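Local coordinates for cytidine deaminase (PDB 3DMO), which catalyses the zinc-dependent hydrolytic deamination of cytidine and 2'-deoxycytidine to uridine and 2'-deoxyuridine, probably scavenging these nucleosides for UMP synthesis, at residues Ala81-Val86 with Pro109-Val114; Val86-Gly91 with Asn117-Val122. One frame throughout, in Å; residues are numbered along the deposited sequence.

Interaction 1: residues Ala81-Val86 with Pro109-Val114; sequences AAIAVV and PTLEVV
The carbonyl oxygen of I83 meets two groups of the partner strand. V114 N donates to I83 O at 2.8 Å, and the bond is almost straight, at 177°. V113 CA adds a CA-H...O contact to I83 O at 3.5 Å. Two more backbone bonds join the segments. I83 N donates to E112 O at 3.0 Å, and V85 N donates to V114 O at 2.9 Å. One residue, I83, therefore bonds to both E112 and V114, the neighbours of its bridge partner V113. V85 carries the pairing on to T116. This is parallel pairing. It joins strands 80-87 and 112-116 of a beta-alpha-beta unit at the centre of the deaminase sheet. The connecting helix 97-107 has the zinc ligand C96 just before it and C99 in its first turn.

The two faces of the pair differ. On one, I83, L111 and V113 form an apolar patch. With I83 CG1 anti to the backbone N (chi1 -169°), CG2 is left between that N and the carbonyl carbon, on the side of L111 and V113. I83 CG2 meets L111 CD2 at 3.8 Å and V113 CG2 at 4.0 Å. The side chain of V85 comes within about 4 Å of that of E63, the predicted proton donor.

The other face carries A82, A84, E112 and V114. E112 OE1 lies 3.6 Å from A82 CB. That oxygen is hydrogen-bonded to H6, in an N-terminal histidine run that looks like an expression tag. Helix 11-22 covers this face, with L14 on A84 and H11 on E112 and V114. At A81 and A82 a classic beta bulge forms opposite V39 of strand 34-40.

Interaction 2: residues Val86-Gly91 with Asn117-Val122; sequences VGETHG and NMQGDV
V86 starts the contact with its CG2 methyl, and V86 CG2 lies 3.4 Å from N117 O. The same methyl packs against the sulfur of M118, with V86 CG2 and M118 SD 3.7 Å apart. At G87 the carbonyl oxygen receives a CA-H...O contact, G87 O to N117 CA, at 3.2 Å.

E88 is the centre of an inverse gamma turn, closed by a weak bond from T89 N to G87 O. Its side chain bends at chi2 and crosses that of M118 at about a right angle, with E88 OE2 3.6 Å from M118 CG. A water donates to E88 OE1 at 2.7 Å. It also donates to T89 O and accepts from M118 N and Q119 NE2, so four groups hold it between the two loops.

T89 O accepts a hydrogen bond from N117 ND2 at 3.0 Å. It is bent, at 141°, and the donor is tilted from the carbonyl plane. T89 OG1 turns along its own loop and donates to G91 O at 2.7 Å.

The N117 amide is the hub. N117 ND2 also donates to the anti lone pair of D121 OD2, at 2.8 Å. N117 OD1 accepts from Q119 N, an Asx turn, and from D121 N on the opposite face of the amide. These bonds fix the rotation of the group.

The 117-122 loop turns the chain from strand 112-116 to strand 122-126. Helix 11-22 borders the contact, with A18 and K19 touching V86 and R22 touching M118.

Overall arrangement
Both interactions use strand 80-87, and V86 belongs to both. Interaction 1 lies in the buried middle of the sheet, its centre about 7 Å from that of the chain. The centre of interaction 2 is about 14 Å from it, beside the turn that follows strand 112-116. That contact is partly buried and includes exposed residues. V114 packs on V122 between the two. Interaction 1 relies on backbone pairing and apolar side chains. Interaction 2 has little apolar packing and depends on an asparagine amide, loop carbonyls and a bridging water. Helix 11-22 touches both. The V85 side chain of interaction 1 is about 8 Å from a zinc ion, against about 11 Å for G87 of interaction 2.

Interaction 1: residues Ala81-Val86 with Pro109-Val114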
# COMPACT_ATOMS: atom_id res chain seq x y z
N ALA A 81 -5.32 23.67 6.28
CA ALA A 81 -6.23 24.61 5.62
C ALA A 81 -6.51 24.21 4.17
O ALA A 81 -7.66 24.25 3.72
CB ALA A 81 -5.65 26.01 5.68
N ALA A 82 -5.46 23.85 3.44
CA ALA A 82 -5.57 23.57 2.01
C ALA A 82 -4.40 22.73 1.52
O ALA A 82 -3.29 22.79 2.08
CB ALA A 82 -5.64 24.88 1.21
N ILE A 83 -4.65 21.98 0.45
CA ILE A 83 -3.60 21.28 -0.28
C ILE A 83 -3.75 21.55 -1.78
O ILE A 83 -4.87 21.52 -2.30
CB ILE A 83 -3.60 19.75 0.04
CG1 ILE A 83 -2.35 19.05 -0.51
CG2 ILE A 83 -4.90 19.08 -0.40
CD1 ILE A 83 -2.18 17.61 -0.02
N ALA A 84 -2.65 21.88 -2.45
CA ALA A 84 -2.61 21.99 -3.92
C ALA A 84 -1.88 20.78 -4.49
O ALA A 84 -0.89 20.34 -3.92
CB ALA A 84 -1.91 23.28 -4.36
N VAL A 85 -2.37 20.24 -5.61
CA VAL A 85 -1.75 19.08 -6.27
C VAL A 85 -1.59 19.41 -7.76
O VAL A 85 -2.52 19.96 -8.38
CB VAL A 85 -2.60 17.78 -6.10
CG1 VAL A 85 -1.78 16.53 -6.47
CG2 VAL A 85 -3.14 17.67 -4.67
N VAL A 86 -0.43 19.08 -8.33
CA VAL A 86 -0.14 19.41 -9.74
C VAL A 86 0.59 18.26 -10.45
O VAL A 86 1.48 17.64 -9.89
CB VAL A 86 0.65 20.76 -9.88
CG1 VAL A 86 2.01 20.71 -9.16
CG2 VAL A 86 0.82 21.14 -11.34
N PRO A 109 -13.24 15.90 5.96
CA PRO A 109 -14.03 16.17 4.74
C PRO A 109 -13.97 17.61 4.21
O PRO A 109 -14.05 17.81 3.00
CB PRO A 109 -15.46 15.83 5.18
CG PRO A 109 -15.25 14.75 6.17
CD PRO A 109 -14.03 15.15 6.95
N THR A 110 -13.82 18.58 5.10
CA THR A 110 -13.81 19.99 4.71
C THR A 110 -12.48 20.53 4.20
O THR A 110 -12.39 21.70 3.84
CB THR A 110 -14.31 20.90 5.87
OG1 THR A 110 -13.56 20.61 7.06
CG2 THR A 110 -15.80 20.65 6.15
N LEU A 111 -11.43 19.70 4.17
CA LEU A 111 -10.14 20.17 3.64
C LEU A 111 -10.31 20.68 2.20
O LEU A 111 -10.87 19.99 1.36
CB LEU A 111 -9.08 19.07 3.67
CG LEU A 111 -7.73 19.41 3.03
CD1 LEU A 111 -6.92 20.34 3.90
CD2 LEU A 111 -6.92 18.16 2.69
N GLU A 112 -9.82 21.90 1.94
CA GLU A 112 -9.87 22.48 0.60
C GLU A 112 -8.78 21.86 -0.25
O GLU A 112 -7.62 21.79 0.16
CB GLU A 112 -9.69 24.00 0.67
CG GLU A 112 -9.73 24.70 -0.68
CD GLU A 112 -9.56 26.21 -0.57
OE1 GLU A 112 -8.49 26.66 -0.09
OE2 GLU A 112 -10.47 26.95 -0.99
N VAL A 113 -9.16 21.39 -1.44
CA VAL A 113 -8.24 20.71 -2.34
C VAL A 113 -8.20 21.48 -3.67
O VAL A 113 -9.22 21.62 -4.34
CB VAL A 113 -8.68 19.23 -2.57
CG1 VAL A 113 -7.74 18.53 -3.53
CG2 VAL A 113 -8.74 18.47 -1.23
N VAL A 114 -7.03 22.01 -4.01
CA VAL A 114 -6.82 22.80 -5.22
C VAL A 114 -6.08 21.92 -6.24
O VAL A 114 -4.90 21.60 -6.04
CB VAL A 114 -5.98 24.09 -4.94
CG1 VAL A 114 -5.80 24.91 -6.21
CG2 VAL A 114 -6.61 24.93 -3.82

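Interaction 2: residues Val86-Gly91 with Asn117-Val122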
# COMPACT_ATOMS: atom_id res chain seq x y z
N VAL A 86 -0.43 19.08 -8.33
CA VAL A 86 -0.14 19.41 -9.74
C VAL A 86 0.59 18.26 -10.45
O VAL A 86 1.48 17.64 -9.89
CB VAL A 86 0.65 20.76 -9.88
CG1 VAL A 86 2.01 20.71 -9.16
CG2 VAL A 86 0.82 21.14 -11.34
N GLY A 87 0.18 17.99 -11.69
CA GLY A 87 0.91 17.07 -12.56
C GLY A 87 0.74 17.47 -14.01
O GLY A 87 -0.02 18.39 -14.32
N GLU A 88 1.44 16.77 -14.91
CA GLU A 88 1.36 17.02 -16.35
C GLU A 88 0.16 16.26 -16.93
O GLU A 88 0.32 15.23 -17.61
CB GLU A 88 2.67 16.63 -17.03
CG GLU A 88 2.77 17.01 -18.50
CD GLU A 88 2.86 18.51 -18.72
OE1 GLU A 88 1.85 19.10 -19.19
OE2 GLU A 88 3.93 19.09 -18.41
N THR A 89 -1.03 16.78 -16.68
CA THR A 89 -2.27 16.13 -17.10
C THR A 89 -3.10 17.06 -17.97
O THR A 89 -2.88 18.28 -17.98
CB THR A 89 -3.11 15.67 -15.87
OG1 THR A 89 -3.20 16.75 -14.93
CG2 THR A 89 -2.45 14.47 -15.18
N HIS A 90 -4.06 16.49 -18.70
CA HIS A 90 -4.93 17.28 -19.57
C HIS A 90 -5.80 18.28 -18.80
O HIS A 90 -5.80 19.48 -19.09
CB HIS A 90 -5.81 16.40 -20.46
CG HIS A 90 -6.77 17.18 -21.30
ND1 HIS A 90 -6.37 18.24 -22.09
CD2 HIS A 90 -8.11 17.08 -21.46
CE1 HIS A 90 -7.42 18.75 -22.70
NE2 HIS A 90 -8.49 18.07 -22.34
N GLY A 91 -6.57 17.76 -17.85
CA GLY A 91 -7.31 18.60 -16.90
C GLY A 91 -6.54 18.74 -15.59
O GLY A 91 -5.39 18.31 -15.49
N ASN A 117 -2.83 21.60 -13.29
CA ASN A 117 -1.87 20.94 -14.16
C ASN A 117 -0.78 21.94 -14.51
O ASN A 117 -0.63 22.95 -13.81
CB ASN A 117 -2.54 20.36 -15.40
CG ASN A 117 -3.27 21.41 -16.22
OD1 ASN A 117 -3.14 22.61 -15.97
ND2 ASN A 117 -4.04 20.97 -17.21
N MET A 118 -0.04 21.68 -15.58
CA MET A 118 1.05 22.56 -15.98
C MET A 118 0.62 23.54 -17.07
O MET A 118 1.46 24.20 -17.68
CB MET A 118 2.25 21.73 -16.45
CG MET A 118 2.85 20.81 -15.39
SD MET A 118 3.39 21.67 -13.90
CE MET A 118 4.85 22.54 -14.45
N GLN A 119 -0.69 23.65 -17.29
CA GLN A 119 -1.24 24.48 -18.36
C GLN A 119 -2.30 25.48 -17.88
O GLN A 119 -3.11 25.95 -18.68
CB GLN A 119 -1.84 23.60 -19.46
CG GLN A 119 -0.88 22.60 -20.07
CD GLN A 119 -1.58 21.69 -21.05
OE1 GLN A 119 -1.76 22.05 -22.22
NE2 GLN A 119 -2.01 20.52 -20.58
N GLY A 120 -2.32 25.77 -16.58
CA GLY A 120 -3.25 26.75 -16.01
C GLY A 120 -4.68 26.31 -15.73
O GLY A 120 -5.52 27.13 -15.38
N ASP A 121 -4.98 25.02 -15.89
CA ASP A 121 -6.32 24.52 -15.57
C ASP A 121 -6.45 24.21 -14.08
O ASP A 121 -5.63 23.46 -13.53
CB ASP A 121 -6.65 23.28 -16.41
CG ASP A 121 -6.49 23.55 -17.90
OD1 ASP A 121 -7.22 24.41 -18.44
OD2 ASP A 121 -5.62 22.89 -18.52
N VAL A 122 -7.46 24.79 -13.45
CA VAL A 122 -7.64 24.69 -12.00
C VAL A 122 -9.06 24.28 -11.66
O VAL A 122 -10.01 24.76 -12.27
CB VAL A 122 -7.33 26.04 -11.29
CG1 VAL A 122 -7.58 25.95 -9.77
CG2 VAL A 122 -5.92 26.48 -11.56
O HOH W 1 -0.42 19.85 -17.88